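Local coordinates for cytochrome C-type biogenesis protein ccmF (Thermus thermophilus, PDB 6ZMQ) that binds heme and, as a membrane-bound cytochrome c heme lyase, probably takes part in its transfer across the membrane and its attachment to apocytochrome c, at residues L579-K593 with F604-W616. Residues are numbered along the deposited sequence; the frame is centred on the assembly and turned at random.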
loop_
_atom_site.group_PDB
_atom_site.type_symbol
_atom_site.label_atom_id
_atom_site.label_comp_id
_atom_site.label_asym_id
_atom_site.label_seq_id
_atom_site.Cartn_x
_atom_site.Cartn_y
_atom_site.Cartn_z
ATOM N N LEU A 579 20.107 3.182 22.332
ATOM C CA LEU A 579 19.722 3.705 21.021
ATOM C C LEU A 579 20.930 3.753 20.094
ATOM O O LEU A 579 22.076 3.736 20.551
ATOM C CB LEU A 579 19.128 5.105 21.148
ATOM C CG LEU A 579 20.038 6.046 21.934
ATOM C CD1 LEU A 579 19.855 7.431 21.469
ATOM C CD2 LEU A 579 19.721 5.999 23.425
ATOM N N HIS A 580 20.688 3.825 18.777
ATOM C CA HIS A 580 21.768 3.491 17.866
ATOM C C HIS A 580 22.094 4.654 16.932
ATOM O O HIS A 580 21.357 5.640 16.850
ATOM C CB HIS A 580 21.345 2.268 17.075
ATOM C CG HIS A 580 22.419 1.258 16.839
ATOM N ND1 HIS A 580 22.412 0.030 17.466
ATOM C CD2 HIS A 580 23.476 1.242 15.995
ATOM C CE1 HIS A 580 23.447 -0.679 17.056
ATOM N NE2 HIS A 580 24.110 0.034 16.166
ATOM N N PHE A 581 23.220 4.529 16.226
ATOM C CA PHE A 581 23.582 5.508 15.204
ATOM C C PHE A 581 24.519 4.843 14.214
ATOM O O PHE A 581 25.368 4.045 14.626
ATOM C CB PHE A 581 24.297 6.709 15.817
ATOM C CG PHE A 581 23.941 8.017 15.195
ATOM C CD1 PHE A 581 23.635 8.111 13.848
ATOM C CD2 PHE A 581 23.944 9.169 15.961
ATOM C CE1 PHE A 581 23.312 9.321 13.286
ATOM C CE2 PHE A 581 23.616 10.386 15.400
ATOM C CZ PHE A 581 23.302 10.467 14.058
ATOM N N TYR A 582 24.423 5.194 12.931
ATOM C CA TYR A 582 25.413 4.698 11.985
ATOM C C TYR A 582 26.117 5.840 11.278
ATOM O O TYR A 582 25.497 6.512 10.441
ATOM C CB TYR A 582 24.804 3.788 10.926
ATOM C CG TYR A 582 23.969 2.710 11.497
ATOM C CD1 TYR A 582 24.511 1.815 12.404
ATOM C CD2 TYR A 582 22.666 2.526 11.066
ATOM C CE1 TYR A 582 23.753 0.815 12.929
ATOM C CE2 TYR A 582 21.909 1.499 11.552
ATOM C CZ TYR A 582 22.452 0.648 12.498
ATOM O OH TYR A 582 21.708 -0.385 13.018
ATOM N N PRO A 583 27.543 5.927 11.243
ATOM C CA PRO A 583 28.674 6.636 10.241
ATOM C C PRO A 583 28.448 5.418 9.308
ATOM O O PRO A 583 28.954 4.390 9.631
ATOM C CB PRO A 583 29.820 6.751 11.230
ATOM C CG PRO A 583 29.108 6.936 12.508
ATOM C CD PRO A 583 28.301 5.679 12.453
ATOM N N GLN A 584 27.551 5.475 8.293
ATOM C CA GLN A 584 27.389 4.348 7.375
ATOM C C GLN A 584 28.250 4.618 6.145
ATOM O O GLN A 584 28.047 5.614 5.452
ATOM C CB GLN A 584 25.915 4.136 7.027
ATOM C CG GLN A 584 25.604 2.810 6.316
ATOM C CD GLN A 584 24.438 2.056 6.952
ATOM O OE1 GLN A 584 23.920 2.457 7.994
ATOM N NE2 GLN A 584 24.029 0.955 6.329
ATOM N N MET A 585 29.227 3.738 5.894
ATOM C CA MET A 585 30.306 4.019 4.942
ATOM C C MET A 585 29.839 4.104 3.481
ATOM O O MET A 585 30.458 4.821 2.685
ATOM C CB MET A 585 31.394 2.952 5.082
ATOM C CG MET A 585 31.942 2.754 6.498
ATOM S SD MET A 585 32.893 4.147 7.150
ATOM C CE MET A 585 31.914 4.636 8.567
ATOM N N ASN A 586 28.769 3.381 3.112
ATOM C CA ASN A 586 28.415 3.180 1.699
ATOM C C ASN A 586 27.865 4.442 1.043
ATOM O O ASN A 586 28.338 4.868 -0.016
ATOM C CB ASN A 586 27.389 2.060 1.570
ATOM C CG ASN A 586 27.542 1.281 0.285
ATOM O OD1 ASN A 586 27.252 1.777 -0.802
ATOM N ND2 ASN A 586 28.052 0.060 0.398
ATOM N N SER A 587 26.858 5.043 1.663
ATOM C CA SER A 587 26.251 6.301 1.242
ATOM C C SER A 587 27.245 7.429 1.567
ATOM O O SER A 587 28.220 7.181 2.282
ATOM C CB SER A 587 24.895 6.406 1.953
ATOM O OG SER A 587 24.029 7.371 1.377
ATOM N N PRO A 588 27.045 8.734 1.065
ATOM C CA PRO A 588 28.095 9.763 1.278
ATOM C C PRO A 588 28.405 10.150 2.723
ATOM O O PRO A 588 28.107 11.261 3.174
ATOM C CB PRO A 588 27.546 10.974 0.509
ATOM C CG PRO A 588 26.094 10.758 0.448
ATOM C CD PRO A 588 26.015 9.292 0.164
ATOM N N LEU A 589 29.059 9.196 3.419
ATOM C CA LEU A 589 29.308 9.025 4.853
ATOM C C LEU A 589 28.242 9.625 5.771
ATOM O O LEU A 589 28.590 10.384 6.685
ATOM C CB LEU A 589 30.690 9.580 5.210
ATOM C CG LEU A 589 31.872 8.594 5.177
ATOM C CD1 LEU A 589 31.595 7.459 6.136
ATOM C CD2 LEU A 589 32.204 8.038 3.787
ATOM N N PRO A 590 26.939 9.296 5.603
ATOM C CA PRO A 590 25.939 9.973 6.416
ATOM C C PRO A 590 25.766 9.326 7.773
ATOM O O PRO A 590 26.228 8.205 8.064
ATOM C CB PRO A 590 24.669 9.855 5.573
ATOM C CG PRO A 590 24.798 8.555 4.936
ATOM C CD PRO A 590 26.275 8.233 4.818
ATOM N N ALA A 591 25.123 10.095 8.639
ATOM C CA ALA A 591 24.687 9.605 9.934
ATOM C C ALA A 591 23.169 9.403 9.979
ATOM O O ALA A 591 22.440 10.308 10.413
ATOM C CB ALA A 591 25.139 10.596 11.009
ATOM N N PRO A 592 22.620 8.230 9.539
ATOM C CA PRO A 592 21.225 7.939 9.876
ATOM C C PRO A 592 21.097 7.162 11.176
ATOM O O PRO A 592 21.977 6.379 11.576
ATOM C CB PRO A 592 20.730 7.132 8.669
ATOM C CG PRO A 592 21.898 6.408 8.237
ATOM C CD PRO A 592 23.056 7.344 8.442
ATOM N N LYS A 593 20.000 7.443 11.864
ATOM C CA LYS A 593 19.662 6.830 13.131
ATOM C C LYS A 593 18.879 5.539 12.909
ATOM O O LYS A 593 18.235 5.344 11.872
ATOM C CB LYS A 593 18.818 7.805 13.953
ATOM C CG LYS A 593 19.513 9.128 14.167
ATOM C CD LYS A 593 18.706 10.152 14.910
ATOM C CE LYS A 593 17.552 10.649 14.059
ATOM N NZ LYS A 593 18.030 11.389 12.868
ATOM N N PHE A 604 4.114 3.992 23.815
ATOM C CA PHE A 604 5.332 3.813 23.027
ATOM C C PHE A 604 6.240 4.989 23.375
ATOM O O PHE A 604 5.755 6.120 23.456
ATOM C CB PHE A 604 5.024 3.820 21.523
ATOM C CG PHE A 604 5.705 2.731 20.760
ATOM C CD1 PHE A 604 5.511 1.415 21.120
ATOM C CD2 PHE A 604 6.506 3.014 19.668
ATOM C CE1 PHE A 604 6.118 0.394 20.431
ATOM C CE2 PHE A 604 7.123 1.997 18.963
ATOM C CZ PHE A 604 6.928 0.681 19.353
ATOM N N LEU A 605 7.536 4.745 23.584
ATOM C CA LEU A 605 8.478 5.823 23.899
ATOM C C LEU A 605 9.672 5.751 22.951
ATOM O O LEU A 605 10.385 4.751 22.956
ATOM C CB LEU A 605 8.957 5.703 25.354
ATOM C CG LEU A 605 7.954 5.784 26.519
ATOM C CD1 LEU A 605 8.569 5.252 27.806
ATOM C CD2 LEU A 605 7.463 7.203 26.747
ATOM N N LEU A 606 9.929 6.797 22.161
ATOM C CA LEU A 606 10.928 6.671 21.100
ATOM C C LEU A 606 12.201 7.436 21.442
ATOM O O LEU A 606 12.157 8.654 21.670
ATOM C CB LEU A 606 10.358 7.137 19.760
ATOM C CG LEU A 606 11.137 7.107 18.432
ATOM C CD1 LEU A 606 10.127 6.984 17.324
ATOM C CD2 LEU A 606 12.052 8.308 18.106
ATOM N N MET A 607 13.341 6.737 21.367
ATOM C CA MET A 607 14.636 7.255 21.794
ATOM C C MET A 607 15.573 7.368 20.599
ATOM O O MET A 607 15.816 6.371 19.892
ATOM C CB MET A 607 15.225 6.363 22.882
ATOM C CG MET A 607 14.967 6.895 24.273
ATOM S SD MET A 607 14.664 5.524 25.379
ATOM C CE MET A 607 13.105 5.009 24.649
ATOM N N ASP A 608 16.126 8.578 20.433
ATOM C CA ASP A 608 16.807 9.124 19.270
ATOM C C ASP A 608 18.159 9.706 19.651
ATOM O O ASP A 608 18.353 10.186 20.772
ATOM C CB ASP A 608 15.956 10.238 18.641
ATOM C CG ASP A 608 15.820 10.100 17.163
ATOM O OD1 ASP A 608 16.220 9.044 16.668
ATOM O OD2 ASP A 608 15.300 11.027 16.508
ATOM N N PHE A 609 19.078 9.660 18.707
ATOM C CA PHE A 609 20.466 10.099 18.962
ATOM C C PHE A 609 20.719 11.546 18.530
ATOM O O PHE A 609 21.239 12.291 19.353
ATOM C CB PHE A 609 21.399 9.117 18.281
ATOM C CG PHE A 609 22.663 8.950 19.059
ATOM C CD1 PHE A 609 23.339 10.061 19.516
ATOM C CD2 PHE A 609 23.217 7.703 19.247
ATOM C CE1 PHE A 609 24.528 9.925 20.206
ATOM C CE2 PHE A 609 24.408 7.569 19.935
ATOM C CZ PHE A 609 25.056 8.679 20.420
ATOM N N ASP A 610 20.354 11.880 17.290
ATOM C CA ASP A 610 20.472 13.211 16.631
ATOM C C ASP A 610 21.901 13.430 16.152
ATOM O O ASP A 610 22.125 13.275 14.972
ATOM C CB ASP A 610 19.738 14.316 17.374
ATOM C CG ASP A 610 18.280 14.319 17.010
ATOM O OD1 ASP A 610 17.913 13.539 16.168
ATOM O OD2 ASP A 610 17.552 15.112 17.563
ATOM N N ARG A 611 22.740 14.049 16.951
ATOM C CA ARG A 611 24.182 13.976 16.669
ATOM C C ARG A 611 24.944 13.358 17.830
ATOM O O ARG A 611 24.748 13.739 18.973
ATOM C CB ARG A 611 24.745 15.365 16.401
ATOM C CG ARG A 611 26.019 15.664 17.173
ATOM C CD ARG A 611 26.586 16.923 16.579
ATOM N NE ARG A 611 26.812 16.593 15.194
ATOM C CZ ARG A 611 27.624 15.635 14.826
ATOM N NH1 ARG A 611 27.804 15.360 13.548
ATOM N NH2 ARG A 611 28.253 14.949 15.749
ATOM N N GLU A 612 25.737 12.365 17.501
ATOM C CA GLU A 612 26.714 11.881 18.477
ATOM C C GLU A 612 27.905 12.752 18.116
ATOM O O GLU A 612 28.317 12.672 16.961
ATOM C CB GLU A 612 27.138 10.465 18.117
ATOM C CG GLU A 612 28.613 10.223 18.325
ATOM C CD GLU A 612 29.175 9.146 17.440
ATOM O OE1 GLU A 612 29.319 9.378 16.256
ATOM O OE2 GLU A 612 29.447 8.087 17.955
ATOM N N LYS A 613 28.361 13.633 18.999
ATOM C CA LYS A 613 29.528 14.444 18.685
ATOM C C LYS A 613 30.756 13.690 19.208
ATOM O O LYS A 613 30.633 12.603 19.777
ATOM C CB LYS A 613 29.387 15.860 19.257
ATOM C CG LYS A 613 30.042 16.942 18.383
ATOM C CD LYS A 613 29.941 18.349 18.963
ATOM C CE LYS A 613 28.545 18.945 18.861
ATOM N NZ LYS A 613 28.490 20.202 18.059
ATOM N N GLY A 614 31.944 14.279 19.023
ATOM C CA GLY A 614 33.237 13.623 19.162
ATOM C C GLY A 614 33.561 12.907 20.460
ATOM O O GLY A 614 34.051 11.771 20.442
ATOM N N GLU A 615 33.325 13.576 21.596
ATOM C CA GLU A 615 33.464 12.960 22.916
ATOM C C GLU A 615 32.271 13.195 23.846
ATOM O O GLU A 615 32.232 12.579 24.919
ATOM C CB GLU A 615 34.751 13.438 23.627
ATOM C CG GLU A 615 36.037 13.535 22.765
ATOM C CD GLU A 615 36.726 12.195 22.498
ATOM O OE1 GLU A 615 36.736 11.325 23.397
ATOM O OE2 GLU A 615 37.229 12.005 21.365
ATOM N N TRP A 616 31.315 14.060 23.488
ATOM C CA TRP A 616 30.049 14.189 24.205
ATOM C C TRP A 616 28.968 13.927 23.166
ATOM O O TRP A 616 29.251 14.020 21.972
ATOM C CB TRP A 616 29.885 15.583 24.847
ATOM C CG TRP A 616 29.476 16.770 23.943
ATOM C CD1 TRP A 616 29.857 17.034 22.649
ATOM C CD2 TRP A 616 28.696 17.906 24.358
ATOM N NE1 TRP A 616 29.289 18.214 22.222
ATOM C CE2 TRP A 616 28.586 18.776 23.254
ATOM C CE3 TRP A 616 28.062 18.258 25.552
ATOM C CZ2 TRP A 616 27.865 19.978 23.311
ATOM C CZ3 TRP A 616 27.350 19.459 25.608
ATOM C CH2 TRP A 616 27.260 20.298 24.495
#
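Two antiparallel beta sheets of the region outside the helix bundle meet here, through Phe581 and Phe609. Strand 578-581 brings Leu579 and Phe581. Strand 603-608 and the turn after it bring Phe609 and Asp610. The two rings lie obliquely, centroids 5.1 Å apart and planes at 47°. Phe581 CD2 sits over one face of the Phe609 ring, 3.4 Å from Phe609 CG. Farther out, the edge of the Phe581 ring points at the backbone of the turn, with its CZ 3.2 Å from Asp610 O. Leu579 packs beside this pair. Its CG stands between the backbone N and the carbonyl carbon (chi1 52°), and its CD1 comes 3.9 Å from Phe609 CB. Just past the end of strand 603-608, Phe609 also touches Ala617 of strand 617-625, a member of the same sheet.

Strand 593-594 borders 578-581 as the outermost strand of the other sheet, and its Lys593 adds a polar part to the join. The lysine bends at chi3 and chi4 and crosses the Asp608 side chain at about a right angle. Its CD lies 3.2 Å from Asp608 OD1. The amino group reaches past that carboxylate to Asp610, in a long salt bridge of 3.9 Å from Lys593 NZ to Asp610 OD1. Lys593 CG lies over one face of the Phe581 ring, offset toward its rim. A serine in place of Phe581 would probably open a gap between the sheets, leaving the Phe609 face and the Lys593 chain without their aromatic neighbour. Arg620 makes weak, long ion pairs with both aspartates, and Trp251 makes a cation-pi contact with Lys593.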